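Local coordinates for uncharacterized protein lp_2219 (Lactobacillus plantarum, PDB 3HFQ), which is of unknown function but belongs to the seven-bladed beta-propeller lactonase family and may therefore act on a lactone substrate, at residues A[90-95]-A[145-150]; A[151-156]-A[164-169]; A[179-184]-A[221-226]. The protein carries 1 engineered substitution. All coordinates share one frame; numbering follows the deposited sequence.

Contact 1: A[90-95]-A[145-150]; sequences YVAVDE and YTDLTP
Tyr-90 carries this contact, with Tyr-145 over one face of its ring and Thr-146 and Asp-147 at the edge. That face lies against Tyr-145: the two side chains run side by side in the same direction, with Tyr-145 CD2 3.7 Å from Tyr-90 CZ and displaced toward the rim. Their planes are inclined by 36°, an oblique pairing rather than a stack. CG of Tyr-90 is anti to the backbone N (chi1 -171°), which sends the phenol across toward the neighbouring strand. There its hydroxyl donates to Asp-147, OH to OD2 2.6 Å, on the anti lone pair of an oxygen that lies in the ring plane; ring and carboxylate are turned 68° apart. The edge at CE2 runs 3.4 Å from Thr-146 O, a buried carbonyl with no hydrogen-bond partner in the model. The other carboxylate oxygen, Asp-147 OD1, accepts from Leu-148 N at 2.9 Å and, through a water, is tied to Val-93 O. A phenylalanine in place of Tyr-90 would probably keep the ring contact but leave Asp-147 OD2 without its hydroxyl donor. Further along, Leu-148 CD2 touches Asp-94 OD2 at 3.5 Å, an oxygen engaged by Tyr-101 and Arg-97. With no direct backbone hydrogen bond across, two nearly parallel strands, the first of two successive sheets, meet through side chains, as the inner strands of adjacent beta-propeller blades do.

Contact 2: A[151-156]-A[164-169]; sequences DNRLAV and VYVYNV
Leu-154 and Tyr-167 grip each other through two backbone hydrogen bonds, Leu-154 N to Tyr-167 O and Tyr-167 N to Leu-154 O, both 2.7 Å. Val-156 and Tyr-165 repeat this exchange, and the four N-H...O angles, between 157° and 171°, show straight bonds. Between these hydrogen-bonded pairs sits the non-hydrogen-bonded pair Ala-155 and Val-166, where the CA of Val-166 comes 3.3 Å from Leu-154 O in a CA-H...O contact. The result is a regular antiparallel hairpin of the two middle strands in a four-stranded propeller blade. This is the tight part of the contact. On the face bearing Leu-154, Val-156, Tyr-165 and Tyr-167, the methyl CG2 of Val-156 comes obliquely to the phenol of Tyr-167, 3.5 Å from CD2. It can do so because CG2 is anti to the carbonyl carbon and CG1 takes the place anti to the backbone N. Val-169 CG2 packs 3.9 Å from Leu-154 CB and prolongs the apolar cover.

The looser, solvent side is at Asn-152. This residue is exposed, and its backbone O, which accepts from Arg-97, is linked to Val-169 N through a water, weakly on the Asn-152 side. Arg-153 is polar but closely held: its CB and CD lie over Val-166 CG1, and the chain, extended from CG to NE, runs alongside Asn-168. Its NH1 donates to Asn-168 OD1 at 2.7 Å, on a lone pair in the carbonyl plane but with a bent N-H...O angle of 134°. NE forms a salt bridge with Asp-151 OD2, 2.7 Å away, and NH2 reaches the carbonyl of Thr-218 in the next blade. An acceptor at each of the three nitrogens probably limits the rotation of the guanidinium, and its charge is probably balanced chiefly by Asp-151.

Contact 3: A[179-184]-A[221-226]; sequences SVLTME and GAFTQL
Ser-179 and Gly-221 open a contact between the outermost strands of two adjacent propeller blades, strand 175-182 and strand 222-230. The end-to-end directions of the touching parts differ by 16°, and the two segments share no backbone-to-backbone hydrogen bond, so side chains must do the joining. Three meeting points follow one another along them. In the first, the hydroxyl of Ser-179 donates to the backbone of Gly-221, OG to O 2.7 Å, with the donor tilted 22° from the carbonyl plane. OG occupies the position between the backbone N and the carbonyl carbon, which turns it toward Gly-221, while Ser-179 CB rests 3.9 Å from Ala-222 CB. In the second, Leu-181 and Phe-223 cross at about a right angle, the methyl CD2 of Leu-181 lying 3.9 Å from Phe-223 CB and approaching the ring obliquely. In the third, the bent side chain of Met-183, present as selenomethionine, brings its methyl CE to Gln-225 OE1.

The next shell is consistent with these positions. Gly-221 and Ala-222 together face Asp-217 in a G1 beta bulge, and the positive phi of Gly-221 (63°) accompanies the turn of its carbonyl toward Ser-179. Ser-179 and Leu-181 are themselves held by backbone hydrogen bonds to Val-166 and Val-164 within their own blade. On the other blade, Leu-214 lies against Leu-181, Phe-223 and Gln-225, and Tyr-216 meets the Phe-223 ring.

At the far end water takes over from direct bonding. The side chain of Gln-225, extended beyond CG, carries its amide oxygen to two waters: one donates to OE1 at 3.2 Å and also to Thr-182 O, while the other donates to OE1 at 2.8 Å and accepts from Glu-184 N at 2.9 Å.

Overall arrangement
From the N terminus, the three contacts close in series; none nests in or crosses another. Contact 1 closes a loop of 49 intervening residues that holds the remaining strands of the 90-128 blade, bringing that blade's first strand to the first strand of the next. Contact 2 is a short hairpin closure, with seven residues between its segments. Contact 3 spans 36 residues and joins the last strands of the 143-182 and 189-230 blades. The sheet 143-182 links all three: a probable hydrogen bond, Asp-147 O to Ala-155 N, couples contacts 1 and 2, and others between segments 164-169 and 179-184 couple contacts 2 and 3. Contacts 1 and 3 do not touch.

Contact 1: A[90-95]-A[145-150]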
loop_
_atom_site.group_PDB
_atom_site.type_symbol
_atom_site.label_atom_id
_atom_site.label_comp_id
_atom_site.label_asym_id
_atom_site.label_seq_id
_atom_site.Cartn_x
_atom_site.Cartn_y
_atom_site.Cartn_z
ATOM N N TYR A 90 -3.284 -5.702 3.933
ATOM C CA TYR A 90 -2.212 -4.735 4.149
ATOM C C TYR A 90 -1.408 -5.171 5.365
ATOM O O TYR A 90 -1.941 -5.817 6.266
ATOM C CB TYR A 90 -2.809 -3.347 4.407
ATOM C CG TYR A 90 -1.809 -2.204 4.435
ATOM C CD1 TYR A 90 -1.374 -1.605 3.253
ATOM C CD2 TYR A 90 -1.308 -1.713 5.643
ATOM C CE1 TYR A 90 -0.474 -0.541 3.269
ATOM C CE2 TYR A 90 -0.400 -0.649 5.674
ATOM C CZ TYR A 90 0.011 -0.068 4.482
ATOM O OH TYR A 90 0.894 0.991 4.495
ATOM N N VAL A 91 -0.125 -4.823 5.385
ATOM C CA VAL A 91 0.745 -5.158 6.511
ATOM C C VAL A 91 1.824 -4.083 6.628
ATOM O O VAL A 91 2.337 -3.606 5.618
ATOM C CB VAL A 91 1.391 -6.568 6.330
ATOM C CG1 VAL A 91 2.238 -6.615 5.064
ATOM C CG2 VAL A 91 2.218 -6.924 7.559
ATOM N N ALA A 92 2.142 -3.682 7.858
ATOM C CA ALA A 92 3.161 -2.656 8.092
ATOM C C ALA A 92 3.957 -2.943 9.362
ATOM O O ALA A 92 3.489 -3.661 10.248
ATOM C CB ALA A 92 2.503 -1.278 8.194
ATOM N N VAL A 93 5.156 -2.368 9.454
ATOM C CA VAL A 93 6.016 -2.566 10.618
ATOM C C VAL A 93 6.208 -1.287 11.438
ATOM O O VAL A 93 6.396 -0.203 10.883
ATOM C CB VAL A 93 7.422 -3.084 10.196
ATOM C CG1 VAL A 93 8.356 -3.122 11.406
ATOM C CG2 VAL A 93 7.309 -4.483 9.586
ATOM N N ASP A 94 6.145 -1.431 12.761
ATOM C CA ASP A 94 6.353 -0.325 13.695
ATOM C C ASP A 94 7.724 -0.617 14.306
ATOM O O ASP A 94 7.840 -1.462 15.194
ATOM C CB ASP A 94 5.287 -0.349 14.797
ATOM C CG ASP A 94 5.340 0.877 15.694
ATOM O OD1 ASP A 94 6.451 1.393 15.930
ATOM O OD2 ASP A 94 4.271 1.316 16.170
ATOM N N GLU A 95 8.760 0.061 13.824
ATOM C CA GLU A 95 10.113 -0.175 14.326
ATOM C C GLU A 95 10.290 0.118 15.809
ATOM O O GLU A 95 10.793 -0.721 16.550
ATOM C CB GLU A 95 11.133 0.651 13.537
ATOM C CG GLU A 95 11.398 0.167 12.119
ATOM C CD GLU A 95 12.037 -1.212 12.067
ATOM O OE1 GLU A 95 12.618 -1.648 13.084
ATOM O OE2 GLU A 95 11.968 -1.856 10.999
ATOM N N TYR A 145 -6.102 -0.448 5.249
ATOM C CA TYR A 145 -4.851 0.228 5.555
ATOM C C TYR A 145 -4.695 0.403 7.057
ATOM O O TYR A 145 -5.639 0.794 7.747
ATOM C CB TYR A 145 -4.845 1.591 4.839
ATOM C CG TYR A 145 -3.629 2.473 5.064
ATOM C CD1 TYR A 145 -3.534 3.298 6.185
ATOM C CD2 TYR A 145 -2.596 2.514 4.128
ATOM C CE1 TYR A 145 -2.435 4.146 6.367
ATOM C CE2 TYR A 145 -1.491 3.355 4.304
ATOM C CZ TYR A 145 -1.421 4.169 5.423
ATOM O OH TYR A 145 -0.336 4.999 5.604
ATOM N N THR A 146 -3.503 0.082 7.551
ATOM C CA THR A 146 -3.171 0.212 8.965
ATOM C C THR A 146 -1.707 0.630 9.041
ATOM O O THR A 146 -0.812 -0.213 8.987
ATOM C CB THR A 146 -3.329 -1.126 9.728
ATOM O OG1 THR A 146 -2.576 -2.147 9.060
ATOM C CG2 THR A 146 -4.797 -1.540 9.800
ATOM N N ASP A 147 -1.459 1.930 9.149
ATOM C CA ASP A 147 -0.084 2.402 9.227
ATOM C C ASP A 147 0.048 3.625 10.132
ATOM O O ASP A 147 -0.941 4.282 10.454
ATOM C CB ASP A 147 0.457 2.705 7.824
ATOM C CG ASP A 147 1.887 2.217 7.639
ATOM O OD1 ASP A 147 2.672 2.301 8.608
ATOM O OD2 ASP A 147 2.230 1.755 6.529
ATOM N N LEU A 148 1.284 3.922 10.525
ATOM C CA LEU A 148 1.589 5.018 11.444
ATOM C C LEU A 148 1.428 6.457 10.957
ATOM O O LEU A 148 1.684 6.773 9.797
ATOM C CB LEU A 148 3.016 4.841 11.975
ATOM C CG LEU A 148 3.287 3.554 12.760
ATOM C CD1 LEU A 148 4.781 3.387 12.970
ATOM C CD2 LEU A 148 2.551 3.598 14.094
ATOM N N THR A 149 1.010 7.326 11.874
ATOM C CA THR A 149 0.844 8.745 11.586
ATOM C C THR A 149 2.160 9.404 11.996
ATOM O O THR A 149 3.003 8.769 12.623
ATOM C CB THR A 149 -0.292 9.379 12.428
ATOM O OG1 THR A 149 0.030 9.270 13.818
ATOM C CG2 THR A 149 -1.619 8.685 12.158
ATOM N N PRO A 150 2.345 10.690 11.662
ATOM C CA PRO A 150 3.581 11.396 12.017
ATOM C C PRO A 150 3.924 11.336 13.506
ATOM O O PRO A 150 5.098 11.294 13.870
ATOM C CB PRO A 150 3.307 12.823 11.540
ATOM C CG PRO A 150 2.431 12.599 10.340
ATOM C CD PRO A 150 1.463 11.555 10.857
HETATM O O HOH W 1 5.233 1.736 9.131
#

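Contact 2: A[151-156]-A[164-169]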
loop_
_atom_site.group_PDB
_atom_site.type_symbol
_atom_site.label_atom_id
_atom_site.label_comp_id
_atom_site.label_asym_id
_atom_site.label_seq_id
_atom_site.Cartn_x
_atom_site.Cartn_y
_atom_site.Cartn_z
ATOM N N ASP A 151 2.902 11.326 14.361
ATOM C CA ASP A 151 3.122 11.278 15.803
ATOM C C ASP A 151 2.939 9.873 16.374
ATOM O O ASP A 151 2.672 9.689 17.560
ATOM C CB ASP A 151 2.214 12.292 16.516
ATOM C CG ASP A 151 0.742 12.044 16.271
ATOM O OD1 ASP A 151 0.391 11.450 15.230
ATOM O OD2 ASP A 151 -0.071 12.470 17.118
ATOM N N ASN A 152 3.089 8.889 15.494
ATOM C CA ASN A 152 3.011 7.477 15.837
ATOM C C ASN A 152 1.702 6.891 16.348
ATOM O O ASN A 152 1.701 5.942 17.132
ATOM C CB ASN A 152 4.161 7.135 16.783
ATOM C CG ASN A 152 5.510 7.274 16.105
ATOM O OD1 ASN A 152 5.829 6.525 15.181
ATOM N ND2 ASN A 152 6.299 8.246 16.542
ATOM N N ARG A 153 0.588 7.466 15.908
ATOM C CA ARG A 153 -0.713 6.917 16.246
ATOM C C ARG A 153 -0.940 6.021 15.024
ATOM O O ARG A 153 -0.094 5.993 14.127
ATOM C CB ARG A 153 -1.773 8.017 16.328
ATOM C CG ARG A 153 -1.506 9.067 17.414
ATOM C CD ARG A 153 -2.635 10.087 17.437
ATOM N NE ARG A 153 -2.271 11.344 18.095
ATOM C CZ ARG A 153 -2.610 11.680 19.338
ATOM N NH1 ARG A 153 -3.326 10.855 20.088
ATOM N NH2 ARG A 153 -2.252 12.866 19.823
ATOM N N LEU A 154 -2.047 5.289 14.971
ATOM C CA LEU A 154 -2.288 4.403 13.835
ATOM C C LEU A 154 -3.515 4.809 13.035
ATOM O O LEU A 154 -4.617 4.884 13.571
ATOM C CB LEU A 154 -2.462 2.951 14.305
ATOM C CG LEU A 154 -2.522 1.892 13.198
ATOM C CD1 LEU A 154 -1.101 1.612 12.699
ATOM C CD2 LEU A 154 -3.155 0.593 13.726
ATOM N N ALA A 155 -3.311 5.081 11.752
ATOM C CA ALA A 155 -4.407 5.452 10.870
ATOM C C ALA A 155 -4.954 4.154 10.294
ATOM O O ALA A 155 -4.200 3.350 9.745
ATOM C CB ALA A 155 -3.904 6.359 9.756
ATOM N N VAL A 156 -6.261 3.950 10.435
ATOM C CA VAL A 156 -6.925 2.742 9.952
ATOM C C VAL A 156 -8.067 3.155 9.023
ATOM O O VAL A 156 -8.981 3.865 9.433
ATOM C CB VAL A 156 -7.470 1.915 11.148
ATOM C CG1 VAL A 156 -8.203 0.669 10.650
ATOM C CG2 VAL A 156 -6.312 1.516 12.063
ATOM N N VAL A 164 -12.080 6.996 8.229
ATOM C CA VAL A 164 -10.652 6.918 8.487
ATOM C C VAL A 164 -10.500 7.078 9.991
ATOM O O VAL A 164 -10.761 8.148 10.549
ATOM C CB VAL A 164 -9.851 8.036 7.778
ATOM C CG1 VAL A 164 -8.371 7.890 8.113
ATOM C CG2 VAL A 164 -10.046 7.951 6.267
ATOM N N TYR A 165 -10.104 5.997 10.648
ATOM C CA TYR A 165 -9.915 6.005 12.086
ATOM C C TYR A 165 -8.467 6.307 12.446
ATOM O O TYR A 165 -7.547 6.028 11.676
ATOM C CB TYR A 165 -10.235 4.636 12.694
ATOM C CG TYR A 165 -11.660 4.157 12.565
ATOM C CD1 TYR A 165 -12.109 3.529 11.403
ATOM C CD2 TYR A 165 -12.548 4.288 13.628
ATOM C CE1 TYR A 165 -13.414 3.049 11.303
ATOM C CE2 TYR A 165 -13.851 3.814 13.541
ATOM C CZ TYR A 165 -14.277 3.189 12.381
ATOM O OH TYR A 165 -15.565 2.706 12.308
ATOM N N VAL A 166 -8.279 6.889 13.621
ATOM C CA VAL A 166 -6.948 7.134 14.142
ATOM C C VAL A 166 -6.990 6.496 15.523
ATOM O O VAL A 166 -7.871 6.807 16.326
ATOM C CB VAL A 166 -6.615 8.625 14.276
ATOM C CG1 VAL A 166 -5.273 8.783 14.989
ATOM C CG2 VAL A 166 -6.533 9.264 12.892
ATOM N N TYR A 167 -6.055 5.583 15.778
ATOM C CA TYR A 167 -5.971 4.868 17.051
ATOM C C TYR A 167 -4.651 5.115 17.765
ATOM O O TYR A 167 -3.610 5.255 17.129
ATOM C CB TYR A 167 -6.050 3.357 16.827
ATOM C CG TYR A 167 -7.394 2.801 16.441
ATOM C CD1 TYR A 167 -8.325 2.443 17.417
ATOM C CD2 TYR A 167 -7.719 2.587 15.105
ATOM C CE1 TYR A 167 -9.557 1.888 17.066
ATOM C CE2 TYR A 167 -8.944 2.036 14.745
ATOM C CZ TYR A 167 -9.854 1.684 15.728
ATOM O OH TYR A 167 -11.062 1.134 15.369
ATOM N N ASN A 168 -4.700 5.143 19.092
ATOM C CA ASN A 168 -3.488 5.283 19.880
ATOM C C ASN A 168 -3.037 3.844 20.081
ATOM O O ASN A 168 -3.873 2.942 20.164
ATOM C CB ASN A 168 -3.781 5.949 21.220
ATOM C CG ASN A 168 -4.150 7.408 21.061
ATOM O OD1 ASN A 168 -3.478 8.146 20.342
ATOM N ND2 ASN A 168 -5.217 7.832 21.727
ATOM N N VAL A 169 -1.730 3.620 20.141
ATOM C CA VAL A 169 -1.206 2.267 20.301
ATOM C C VAL A 169 -0.447 2.130 21.613
ATOM O O VAL A 169 0.355 2.994 21.960
ATOM C CB VAL A 169 -0.235 1.913 19.150
ATOM C CG1 VAL A 169 0.100 0.431 19.185
ATOM C CG2 VAL A 169 -0.845 2.299 17.815
HETATM O O HOH W 2 -0.255 6.119 19.987
#

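Contact 3: A[179-184]-A[221-226]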
loop_
_atom_site.group_PDB
_atom_site.type_symbol
_atom_site.label_atom_id
_atom_site.label_comp_id
_atom_site.label_asym_id
_atom_site.label_seq_id
_atom_site.Cartn_x
_atom_site.Cartn_y
_atom_site.Cartn_z
ATOM N N SER A 179 -9.871 9.266 17.060
ATOM C CA SER A 179 -10.749 10.056 16.203
ATOM C C SER A 179 -11.237 9.249 15.014
ATOM O O SER A 179 -10.697 8.185 14.701
ATOM C CB SER A 179 -10.008 11.290 15.682
ATOM O OG SER A 179 -8.951 10.907 14.808
ATOM N N VAL A 180 -12.261 9.766 14.346
ATOM C CA VAL A 180 -12.803 9.106 13.170
ATOM C C VAL A 180 -13.307 10.148 12.185
ATOM O O VAL A 180 -14.156 10.973 12.513
ATOM C CB VAL A 180 -13.962 8.140 13.535
ATOM C CG1 VAL A 180 -15.056 8.882 14.274
ATOM C CG2 VAL A 180 -14.515 7.493 12.268
ATOM N N LEU A 181 -12.748 10.115 10.981
ATOM C CA LEU A 181 -13.136 11.034 9.923
ATOM C C LEU A 181 -14.111 10.304 9.011
ATOM O O LEU A 181 -13.822 9.205 8.538
ATOM C CB LEU A 181 -11.908 11.464 9.114
ATOM C CG LEU A 181 -12.182 12.296 7.859
ATOM C CD1 LEU A 181 -12.666 13.694 8.246
ATOM C CD2 LEU A 181 -10.913 12.375 7.029
ATOM N N THR A 182 -15.267 10.908 8.770
ATOM C CA THR A 182 -16.258 10.292 7.906
ATOM C C THR A 182 -16.252 10.989 6.557
ATOM O O THR A 182 -16.393 12.208 6.477
ATOM C CB THR A 182 -17.672 10.387 8.517
ATOM O OG1 THR A 182 -17.710 9.661 9.751
ATOM C CG2 THR A 182 -18.705 9.807 7.560
HETATM N N MSE A 183 -16.089 10.206 5.497
HETATM C CA MSE A 183 -16.064 10.751 4.149
HETATM C C MSE A 183 -17.444 10.706 3.509
HETATM O O MSE A 183 -18.325 9.983 3.972
HETATM C CB MSE A 183 -15.064 9.965 3.301
HETATM C CG MSE A 183 -13.692 9.865 3.953
HETATM SE SE MSE A 183 -12.717 11.529 3.879
HETATM C CE MSE A 183 -13.847 12.686 4.933
ATOM N N GLU A 184 -17.632 11.490 2.451
ATOM C CA GLU A 184 -18.907 11.502 1.740
ATOM C C GLU A 184 -19.242 10.068 1.331
ATOM O O GLU A 184 -18.365 9.312 0.910
ATOM C CB GLU A 184 -18.817 12.389 0.492
ATOM C CG GLU A 184 -18.856 13.891 0.761
ATOM C CD GLU A 184 -20.254 14.402 1.080
ATOM O OE1 GLU A 184 -20.788 14.070 2.160
ATOM O OE2 GLU A 184 -20.819 15.139 0.245
ATOM N N GLY A 221 -4.869 14.544 17.002
ATOM C CA GLY A 221 -4.815 13.233 16.384
ATOM C C GLY A 221 -5.998 13.086 15.442
ATOM O O GLY A 221 -6.520 11.991 15.252
ATOM N N ALA A 222 -6.422 14.203 14.852
ATOM C CA ALA A 222 -7.561 14.203 13.942
ATOM C C ALA A 222 -7.298 14.920 12.619
ATOM O O ALA A 222 -6.308 15.639 12.467
ATOM C CB ALA A 222 -8.775 14.818 14.630
ATOM N N PHE A 223 -8.219 14.727 11.678
ATOM C CA PHE A 223 -8.129 15.302 10.341
ATOM C C PHE A 223 -9.227 16.317 10.040
ATOM O O PHE A 223 -10.262 16.368 10.713
ATOM C CB PHE A 223 -8.270 14.204 9.279
ATOM C CG PHE A 223 -7.167 13.192 9.268
ATOM C CD1 PHE A 223 -5.944 13.481 8.672
ATOM C CD2 PHE A 223 -7.373 11.916 9.789
ATOM C CE1 PHE A 223 -4.949 12.514 8.585
ATOM C CE2 PHE A 223 -6.382 10.942 9.708
ATOM C CZ PHE A 223 -5.169 11.243 9.102
ATOM N N THR A 224 -8.982 17.097 8.992
ATOM C CA THR A 224 -9.921 18.082 8.474
ATOM C C THR A 224 -9.784 17.948 6.958
ATOM O O THR A 224 -8.680 18.071 6.424
ATOM C CB THR A 224 -9.555 19.528 8.880
ATOM O OG1 THR A 224 -9.691 19.679 10.299
ATOM C CG2 THR A 224 -10.487 20.525 8.188
ATOM N N GLN A 225 -10.887 17.669 6.268
ATOM C CA GLN A 225 -10.834 17.527 4.814
ATOM C C GLN A 225 -10.637 18.902 4.180
ATOM O O GLN A 225 -11.367 19.841 4.499
ATOM C CB GLN A 225 -12.125 16.899 4.288
ATOM C CG GLN A 225 -12.113 16.666 2.782
ATOM C CD GLN A 225 -13.412 16.088 2.270
ATOM O OE1 GLN A 225 -13.816 14.997 2.670
ATOM N NE2 GLN A 225 -14.077 16.819 1.382
ATOM N N LEU A 226 -9.658 19.017 3.285
ATOM C CA LEU A 226 -9.367 20.291 2.626
ATOM C C LEU A 226 -9.961 20.453 1.229
ATOM O O LEU A 226 -10.534 21.496 0.905
ATOM C CB LEU A 226 -7.853 20.495 2.546
ATOM C CG LEU A 226 -7.137 21.177 3.714
ATOM C CD1 LEU A 226 -7.934 21.057 5.008
ATOM C CD2 LEU A 226 -5.754 20.568 3.846
HETATM O O HOH W 3 -15.876 15.034 5.080
HETATM O O HOH W 4 -15.732 13.397 1.420
#